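Local coordinates for protein PBP5 (Haemophilus influenzae, PDB 3A3J) that trims terminal D-alanine from cell-wall peptide precursors as a penicillin-binding D-alanyl-D-alanine carboxypeptidase, probably of the peptidase S11 family, at residues Val13-Asn18 with Arg224-Val229; Val61-Ser66 with Thr104-Glu109. One frame throughout, in Å; residues are numbered along the deposited sequence.

Interaction 1: Val13-Asn18 with Arg224-Val229; sequences VLMDYN and RLISVV
Tyr17 and Arg224 close one end of this strand pair, with the arginine's aliphatic chain laid across the tyrosine. Arg224 CB starts beside Tyr17 CB, 3.7 Å away. CG comes next, still against Tyr17 CB, and CD then reaches the ring itself: it sits 4.1 Å from the Tyr17 ring centroid and 28° off the normal, a CH-pi contact over one face. The chain is extended as far as CD and bends at chi3 (-71°), after which the guanidinium stands 81° to the ring plane and NH1 forms a salt bridge with Asp199 and a hydrogen bond with Ser216 OG. Through the backbone, Tyr17 N donates almost straight to Arg224 O at 2.8 Å.

Beyond them, paired bonds at Met15-Ile226 and Val13-Val228 alternate with the non-hydrogen-bonded pairs Asp16-Leu225 and Leu14-Ser227, the antiparallel pattern by which strands 11-16 and 224-232 lie side by side in the five-stranded sheet of this penicillin-binding domain. Met15 CE meets Ile226 CD1 at 4.1 Å on the face covered by helix 151-164. Leu14 and Leu225 occupy the other face, where Phe250 of helix 235-252 touches Leu225. At the strand end, Asp16 OD2 takes Asn18 N at 2.6 Å in an Asx turn and also accepts from Ser19 N, while OD1 bonds to Thr255 OG1. A water accepting from Arg224 N at 2.7 Å lies within bonding distance of Asp16 OD1 and Asn18 OD1.

Interaction 2: Val61-Ser66 with Thr104-Glu109; sequences VTIGES and TVALAE
Two first torsions bring Ser66 and Glu109 together. In Ser66, chi1 of 63° sets OG between its own backbone N and carbonyl carbon; in Glu109, CG lies opposite the carbonyl carbon (chi1 -61°), and the extended chain beyond it carries the carboxylate out from the helix to the serine. Ser66 OG donates to Glu109 OE2 at 2.8 Å, approaching on the syn side and 18° out of the carboxylate plane. Glu109 OE1 is also near, 3.0 Å from Ser66 OG, which indicates that the hydroxyl faces the carboxylate group as a whole.

One turn earlier in the helix, Val105 presents CG1 to the backbone of the same serine, 3.4 Å from Ser66 O. Val105 and Glu109 are four residues apart, about one turn, so both side chains face the segment 61-66, and Glu109 N bonds to Val105 O within that turn. Ala106 extends this surface toward the strand: its CB meets Ile63 CD1 at 4.4 Å, and its carbonyl oxygen lies 3.9 Å from Val61 CG1. The buried area is modest, 216 Å² over both sides, in keeping with a few point contacts and one polar link.

Within the carboxypeptidase domain, the Val105 side chain is about 9 Å from that of Lys39, the probable proton acceptor, which Thr104 touches. Strand 60-62 pairs with strand 85-87 through backbone bonds between Val61 and Val86. Helix 88-98 touches both Val61 and Leu107 through Leu91, and helix 115-128 meets Ala108 and Glu109 through Val115.

In the fold
From the N terminus, strand 11-16 is laid down first, but interaction 1 is completed only when strand 224-232 returns beside it, its segment starting 206 positions after the first one ends at Asn18. Interaction 2 opens and closes within that span: Thr104-Glu109 of helix 101-112 begins 38 positions after Ser66, so the two contacts nest and do not cross. The larger closure joins an early and a late strand of the central sheet; the smaller ties the two-stranded sheet of 60-62 and 85-87 to the helical region. Their centres are 33 Å apart and their nearest atoms about 19 Å apart, so each fastens a different part of the carboxypeptidase domain.

Interaction 1: Val13-Asn18 with Arg224-Val229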
# COMPACT_ATOMS: atom_id res chain seq x y z
N VAL A 13 6.33 10.25 -3.73
CA VAL A 13 5.03 10.56 -3.22
C VAL A 13 5.15 10.29 -1.73
O VAL A 13 5.94 9.41 -1.34
CB VAL A 13 3.92 9.66 -3.86
CG1 VAL A 13 3.74 8.42 -3.05
CG2 VAL A 13 2.61 10.37 -3.84
N LEU A 14 4.40 11.03 -0.90
CA LEU A 14 4.27 10.69 0.50
C LEU A 14 2.76 10.66 0.76
O LEU A 14 2.05 11.56 0.26
CB LEU A 14 4.86 11.82 1.36
CG LEU A 14 4.65 11.67 2.90
CD1 LEU A 14 5.42 10.39 3.36
CD2 LEU A 14 5.18 12.87 3.74
N MET A 15 2.26 9.72 1.56
CA MET A 15 0.81 9.59 1.65
C MET A 15 0.50 9.02 3.02
O MET A 15 1.22 8.16 3.49
CB MET A 15 0.28 8.67 0.51
CG MET A 15 -1.06 7.98 0.80
SD MET A 15 -1.59 6.58 -0.30
CE MET A 15 -1.65 5.22 0.81
N ASP A 16 -0.53 9.52 3.69
CA ASP A 16 -1.00 8.94 4.93
C ASP A 16 -1.72 7.64 4.60
O ASP A 16 -2.61 7.61 3.75
CB ASP A 16 -2.02 9.88 5.64
CG ASP A 16 -2.49 9.32 6.95
OD1 ASP A 16 -1.88 9.60 8.04
OD2 ASP A 16 -3.43 8.54 6.93
N TYR A 17 -1.34 6.58 5.30
CA TYR A 17 -1.90 5.24 5.04
C TYR A 17 -3.41 5.25 5.35
O TYR A 17 -4.21 4.55 4.73
CB TYR A 17 -1.22 4.25 5.95
CG TYR A 17 -1.91 2.90 6.10
CD1 TYR A 17 -1.92 1.94 5.02
CD2 TYR A 17 -2.52 2.55 7.29
CE1 TYR A 17 -2.54 0.67 5.17
CE2 TYR A 17 -3.17 1.32 7.45
CZ TYR A 17 -3.16 0.39 6.38
OH TYR A 17 -3.78 -0.80 6.59
N ASN A 18 -3.80 6.04 6.35
CA ASN A 18 -5.11 5.79 6.92
C ASN A 18 -6.17 6.56 6.20
O ASN A 18 -7.26 6.10 6.12
CB ASN A 18 -5.14 6.08 8.38
CG ASN A 18 -4.63 4.95 9.19
OD1 ASN A 18 -3.61 5.06 9.83
ND2 ASN A 18 -5.35 3.87 9.23
N ARG A 224 0.33 6.40 10.34
CA ARG A 224 1.16 5.61 9.42
C ARG A 224 1.35 6.34 8.13
O ARG A 224 0.39 6.75 7.51
CB ARG A 224 0.64 4.18 9.15
CG ARG A 224 1.63 3.42 8.16
CD ARG A 224 1.21 2.01 7.89
NE ARG A 224 1.40 1.14 9.04
CZ ARG A 224 2.52 0.47 9.26
NH1 ARG A 224 3.55 0.69 8.45
NH2 ARG A 224 2.64 -0.31 10.31
N LEU A 225 2.59 6.49 7.72
CA LEU A 225 2.88 7.05 6.40
C LEU A 225 3.58 6.06 5.47
O LEU A 225 4.22 5.11 5.91
CB LEU A 225 3.78 8.28 6.54
CG LEU A 225 3.32 9.48 7.44
CD1 LEU A 225 4.42 10.64 7.52
CD2 LEU A 225 1.95 10.02 6.97
N ILE A 226 3.51 6.33 4.17
CA ILE A 226 4.16 5.52 3.22
C ILE A 226 4.80 6.48 2.30
O ILE A 226 4.09 7.42 1.84
CB ILE A 226 3.08 4.70 2.42
CG1 ILE A 226 2.47 3.67 3.34
CG2 ILE A 226 3.72 4.05 1.16
CD1 ILE A 226 1.25 2.98 2.66
N SER A 227 6.12 6.31 2.04
CA SER A 227 6.78 7.15 1.03
C SER A 227 7.25 6.31 -0.14
O SER A 227 7.53 5.12 0.06
CB SER A 227 8.03 7.80 1.65
OG SER A 227 8.90 6.84 2.35
N VAL A 228 7.44 6.95 -1.30
CA VAL A 228 7.98 6.30 -2.43
C VAL A 228 8.90 7.30 -3.10
O VAL A 228 8.48 8.40 -3.36
CB VAL A 228 6.86 5.81 -3.49
CG1 VAL A 228 7.50 5.07 -4.63
CG2 VAL A 228 5.78 4.95 -2.81
N VAL A 229 10.15 6.92 -3.37
CA VAL A 229 11.03 7.73 -4.17
C VAL A 229 11.56 6.89 -5.36
O VAL A 229 11.88 5.70 -5.20
CB VAL A 229 12.24 8.29 -3.30
CG1 VAL A 229 11.69 9.06 -2.09
CG2 VAL A 229 13.15 7.13 -2.77
O HOH W 1 -2.05 7.61 9.70

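Interaction 2: Val61-Ser66 with Thr104-Glu109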
# COMPACT_ATOMS: atom_id res chain seq x y z
N VAL A 61 7.92 -27.02 -2.76
CA VAL A 61 7.93 -26.75 -4.18
C VAL A 61 9.24 -27.29 -4.76
O VAL A 61 10.32 -27.04 -4.21
CB VAL A 61 7.89 -25.24 -4.41
CG1 VAL A 61 8.02 -24.84 -5.92
CG2 VAL A 61 6.60 -24.69 -3.87
N THR A 62 9.16 -27.98 -5.91
CA THR A 62 10.36 -28.59 -6.54
C THR A 62 11.09 -27.62 -7.38
O THR A 62 10.50 -27.03 -8.23
CB THR A 62 9.93 -29.75 -7.48
OG1 THR A 62 9.33 -30.72 -6.67
CG2 THR A 62 11.16 -30.40 -8.18
N ILE A 63 12.37 -27.43 -7.17
CA ILE A 63 13.10 -26.50 -7.99
C ILE A 63 13.58 -27.24 -9.28
O ILE A 63 14.31 -28.23 -9.19
CB ILE A 63 14.36 -25.99 -7.23
CG1 ILE A 63 14.01 -25.50 -5.82
CG2 ILE A 63 15.04 -24.89 -7.98
CD1 ILE A 63 12.83 -24.50 -5.78
N GLY A 64 13.28 -26.74 -10.47
CA GLY A 64 13.73 -27.39 -11.69
C GLY A 64 14.45 -26.32 -12.43
O GLY A 64 14.67 -25.25 -11.85
N GLU A 65 14.85 -26.56 -13.67
CA GLU A 65 15.70 -25.55 -14.37
C GLU A 65 15.19 -24.06 -14.45
O GLU A 65 15.99 -23.14 -14.66
CB GLU A 65 16.16 -26.06 -15.75
CG GLU A 65 16.62 -27.51 -15.68
CD GLU A 65 17.50 -28.02 -16.83
OE1 GLU A 65 17.90 -27.24 -17.72
OE2 GLU A 65 17.79 -29.24 -16.82
N SER A 66 13.91 -23.77 -14.35
CA SER A 66 13.51 -22.34 -14.57
C SER A 66 13.57 -21.56 -13.24
O SER A 66 13.82 -20.39 -13.23
CB SER A 66 12.13 -22.19 -15.22
OG SER A 66 11.20 -22.75 -14.32
N THR A 104 10.98 -15.91 -7.04
CA THR A 104 9.73 -15.45 -7.57
C THR A 104 9.20 -16.38 -8.72
O THR A 104 7.96 -16.60 -8.89
CB THR A 104 9.82 -14.04 -8.10
OG1 THR A 104 10.67 -14.04 -9.21
CG2 THR A 104 10.36 -13.08 -7.10
N VAL A 105 10.13 -16.86 -9.54
CA VAL A 105 9.79 -17.80 -10.59
C VAL A 105 9.26 -19.08 -9.94
O VAL A 105 8.18 -19.57 -10.33
CB VAL A 105 11.00 -18.08 -11.46
CG1 VAL A 105 10.77 -19.35 -12.29
CG2 VAL A 105 11.23 -16.86 -12.37
N ALA A 106 9.97 -19.59 -8.92
CA ALA A 106 9.47 -20.75 -8.24
C ALA A 106 8.03 -20.55 -7.74
O ALA A 106 7.19 -21.50 -7.85
CB ALA A 106 10.32 -21.15 -7.10
N LEU A 107 7.76 -19.40 -7.11
CA LEU A 107 6.37 -19.13 -6.62
C LEU A 107 5.35 -18.94 -7.76
O LEU A 107 4.26 -19.45 -7.69
CB LEU A 107 6.30 -17.94 -5.67
CG LEU A 107 6.88 -18.24 -4.30
CD1 LEU A 107 7.30 -16.94 -3.53
CD2 LEU A 107 5.97 -19.13 -3.48
N ALA A 108 5.68 -18.15 -8.75
CA ALA A 108 4.80 -17.95 -9.83
C ALA A 108 4.32 -19.31 -10.42
O ALA A 108 3.10 -19.50 -10.72
CB ALA A 108 5.48 -17.10 -10.95
N GLU A 109 5.28 -20.21 -10.68
CA GLU A 109 4.96 -21.53 -11.23
C GLU A 109 4.18 -22.36 -10.24
O GLU A 109 3.25 -23.08 -10.62
CB GLU A 109 6.24 -22.26 -11.67
CG GLU A 109 6.94 -21.43 -12.77
CD GLU A 109 8.16 -22.10 -13.36
OE1 GLU A 109 8.69 -22.99 -12.70
OE2 GLU A 109 8.60 -21.72 -14.47